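Local coordinates for bifunctional protein FolD (Thermus thermophilus, PDB 6V6Y) that probably oxidises 5,10-methylenetetrahydrofolate with NADP+ and then hydrolyses the methenyl product to 10-formyltetrahydrofolate, at residues I222-G227 against A249-P254. Residues are numbered along the deposited sequence; the frame is centred on the assembly and turned at random.
Sequences IVVDVG and ALTPVP. With NAP (NADP nicotinamide-adenine-dinucleotide phosphate), chain B.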
loop_
_atom_site.group_PDB
_atom_site.type_symbol
_atom_site.label_atom_id
_atom_site.label_comp_id
_atom_site.label_asym_id
_atom_site.label_seq_id
_atom_site.Cartn_x
_atom_site.Cartn_y
_atom_site.Cartn_z
ATOM N N ILE A 222 -22.993 6.970 2.943
ATOM C CA ILE A 222 -22.366 7.138 4.255
ATOM C C ILE A 222 -21.134 8.010 4.055
ATOM O O ILE A 222 -20.212 7.624 3.326
ATOM C CB ILE A 222 -21.980 5.781 4.865
ATOM C CG1 ILE A 222 -23.146 4.793 4.783
ATOM C CG2 ILE A 222 -21.425 5.943 6.287
ATOM C CD1 ILE A 222 -24.089 4.851 5.930
ATOM N N VAL A 223 -21.108 9.181 4.686
ATOM C CA VAL A 223 -20.055 10.169 4.468
ATOM C C VAL A 223 -19.236 10.315 5.749
ATOM O O VAL A 223 -19.781 10.641 6.814
ATOM C CB VAL A 223 -20.640 11.516 4.020
ATOM C CG1 VAL A 223 -19.526 12.545 3.851
ATOM C CG2 VAL A 223 -21.423 11.341 2.711
ATOM N N VAL A 224 -17.925 10.093 5.635
ATOM C CA VAL A 224 -16.972 10.183 6.742
ATOM C C VAL A 224 -16.038 11.358 6.466
ATOM O O VAL A 224 -15.346 11.377 5.445
ATOM C CB VAL A 224 -16.187 8.874 6.906
ATOM C CG1 VAL A 224 -15.146 8.999 7.997
ATOM C CG2 VAL A 224 -17.152 7.720 7.192
ATOM N N ASP A 225 -16.016 12.335 7.370
ATOM C CA ASP A 225 -15.335 13.609 7.160
ATOM C C ASP A 225 -14.111 13.685 8.066
ATOM O O ASP A 225 -14.229 13.964 9.260
ATOM C CB ASP A 225 -16.297 14.757 7.432
ATOM C CG ASP A 225 -15.733 16.117 7.045
ATOM O OD1 ASP A 225 -14.530 16.230 6.717
ATOM O OD2 ASP A 225 -16.518 17.089 7.075
ATOM N N VAL A 226 -12.927 13.480 7.490
ATOM C CA VAL A 226 -11.685 13.482 8.265
ATOM C C VAL A 226 -11.103 14.882 8.421
ATOM O O VAL A 226 -10.213 15.086 9.260
ATOM C CB VAL A 226 -10.661 12.525 7.608
ATOM C CG1 VAL A 226 -9.424 12.329 8.475
ATOM C CG2 VAL A 226 -11.310 11.164 7.307
ATOM N N GLY A 227 -11.599 15.866 7.673
ATOM C CA GLY A 227 -10.981 17.178 7.703
ATOM C C GLY A 227 -11.133 17.853 9.054
ATOM O O GLY A 227 -12.118 17.673 9.769
ATOM N N ALA A 249 -26.012 9.065 6.412
ATOM C CA ALA A 249 -25.326 9.285 7.674
ATOM C C ALA A 249 -24.055 10.067 7.388
ATOM O O ALA A 249 -23.408 9.860 6.353
ATOM C CB ALA A 249 -25.007 7.961 8.376
ATOM N N LEU A 250 -23.702 10.950 8.312
ATOM C CA LEU A 250 -22.616 11.889 8.120
ATOM C C LEU A 250 -21.873 12.088 9.436
ATOM O O LEU A 250 -22.499 12.272 10.484
ATOM C CB LEU A 250 -23.160 13.213 7.601
ATOM C CG LEU A 250 -22.222 14.399 7.744
ATOM C CD1 LEU A 250 -21.065 14.309 6.746
ATOM C CD2 LEU A 250 -23.010 15.669 7.544
ATOM N N THR A 251 -20.548 12.024 9.371
ATOM C CA THR A 251 -19.659 12.275 10.511
ATOM C C THR A 251 -19.622 13.759 10.856
ATOM O O THR A 251 -19.265 14.577 9.991
ATOM C CB THR A 251 -18.244 11.759 10.171
ATOM O OG1 THR A 251 -18.199 10.345 10.393
ATOM C CG2 THR A 251 -17.127 12.449 10.997
ATOM N N PRO A 252 -19.983 14.154 12.079
ATOM C CA PRO A 252 -19.869 15.566 12.460
ATOM C C PRO A 252 -18.414 15.960 12.639
ATOM O O PRO A 252 -17.543 15.119 12.842
ATOM C CB PRO A 252 -20.617 15.630 13.796
ATOM C CG PRO A 252 -20.384 14.256 14.383
ATOM C CD PRO A 252 -20.521 13.337 13.185
ATOM N N VAL A 253 -18.159 17.265 12.548
ATOM C CA VAL A 253 -16.870 17.846 12.895
ATOM C C VAL A 253 -17.166 19.015 13.831
ATOM O O VAL A 253 -17.901 19.931 13.457
ATOM C CB VAL A 253 -16.079 18.323 11.667
ATOM C CG1 VAL A 253 -14.772 18.943 12.088
ATOM C CG2 VAL A 253 -15.816 17.162 10.698
ATOM N N PRO A 254 -16.646 19.026 15.071
ATOM C CA PRO A 254 -15.771 18.004 15.657
ATOM C C PRO A 254 -16.600 16.821 16.156
ATOM O O PRO A 254 -17.811 16.813 15.914
ATOM C CB PRO A 254 -15.106 18.747 16.819
ATOM C CG PRO A 254 -16.215 19.715 17.295
ATOM C CD PRO A 254 -17.102 20.005 16.084
HETATM P PA NAP B . -2.397 15.931 3.090
HETATM O O1A NAP B . -2.028 17.175 3.801
HETATM O O2A NAP B . -1.199 15.136 2.740
HETATM O O5B NAP B . -3.265 16.286 1.782
HETATM C C5B NAP B . -4.544 15.714 1.628
HETATM C C4B NAP B . -4.761 15.229 0.199
HETATM O O4B NAP B . -5.975 15.747 -0.304
HETATM C C3B NAP B . -3.658 15.660 -0.753
HETATM O O3B NAP B . -2.789 14.574 -0.973
HETATM C C2B NAP B . -4.365 16.101 -2.026
HETATM O O2B NAP B . -4.105 15.246 -3.119
HETATM C C1B NAP B . -5.849 16.050 -1.680
HETATM N N9A NAP B . -6.496 17.337 -1.999
HETATM C C8A NAP B . -6.224 18.551 -1.421
HETATM N N7A NAP B . -7.024 19.484 -1.986
HETATM C C5A NAP B . -7.804 18.886 -2.913
HETATM C C6A NAP B . -8.786 19.375 -3.766
HETATM N N6A NAP B . -9.100 20.667 -3.756
HETATM N N1A NAP B . -9.432 18.511 -4.627
HETATM C C2A NAP B . -9.101 17.172 -4.631
HETATM N N3A NAP B . -8.125 16.694 -3.779
HETATM C C4A NAP B . -7.482 17.537 -2.935
HETATM O O3 NAP B . -3.425 15.073 3.985
HETATM P PN NAP B . -3.595 14.910 5.577
HETATM O O1N NAP B . -2.254 14.991 6.199
HETATM O O2N NAP B . -4.464 13.740 5.835
HETATM O O5D NAP B . -4.410 16.246 5.952
HETATM C C5D NAP B . -5.702 16.447 5.425
HETATM C C4D NAP B . -6.641 16.976 6.501
HETATM O O4D NAP B . -7.019 15.941 7.393
HETATM C C3D NAP B . -5.964 18.061 7.326
HETATM O O3D NAP B . -6.742 19.234 7.298
HETATM C C2D NAP B . -5.912 17.516 8.734
HETATM O O2D NAP B . -6.287 18.510 9.656
HETATM C C1D NAP B . -6.933 16.394 8.730
HETATM N N1N NAP B . -6.519 15.310 9.640
HETATM C C2N NAP B . -7.337 14.970 10.677
HETATM C C3N NAP B . -6.974 13.956 11.554
HETATM C C7N NAP B . -7.931 13.520 12.622
HETATM O O7N NAP B . -7.509 12.571 13.573
HETATM N N7N NAP B . -9.156 14.039 12.640
HETATM C C4N NAP B . -5.773 13.283 11.369
HETATM C C5N NAP B . -4.949 13.638 10.309
HETATM C C6N NAP B . -5.335 14.658 9.446
HETATM P P2B NAP B . -2.688 15.264 -3.890
HETATM O O1X NAP B . -1.668 14.485 -3.094
HETATM O O2X NAP B . -2.869 14.612 -5.240
HETATM O O3X NAP B . -2.215 16.687 -4.065
HETATM O O HOH W 1 -18.987 16.861 8.341
#
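With CG turned anti to the backbone N (chi1 -172°), D225 brings its carboxylate under V253, whose CG2, anti to its own carbonyl carbon, lies over the carboxylate face, 3.7 Å from OD2; the two side chains cross at about a right angle. V253 CG1 touches the carbonyl oxygen of G227. Upstream the two chains run as parallel strands: V223 N donates to A249 O at 2.9 Å, nearly straight (171°), and V223 O accepts from T251 N at 3.0 Å. V223 and L250 lie side by side on one face, CG1 3.7 Å from CD1, while I222 CD1 packs on A249 CB across the other. Beyond the last bridge T251 turns its CB to the backbone N of D225 and sets CG2 against D225 O; its OG1 is buried with no polar partner. Each carboxylate oxygen is gripped more than once: OD1 by the amides of G227 (3.1 Å, an Asx turn) and D238, OD2 by the amide of V239 and a water that also donates to T251 O. Replacing D225 by an alanine is likely to leave those amides without their acceptor and the turn freer to shift. The turn begins on the last residue of the strand and carries V226, whose O lies 3.2 Å from C2N of the nicotinamide, as expected at the C-terminal ends of the strands of a Rossmann-type parallel sheet, where NADP binds.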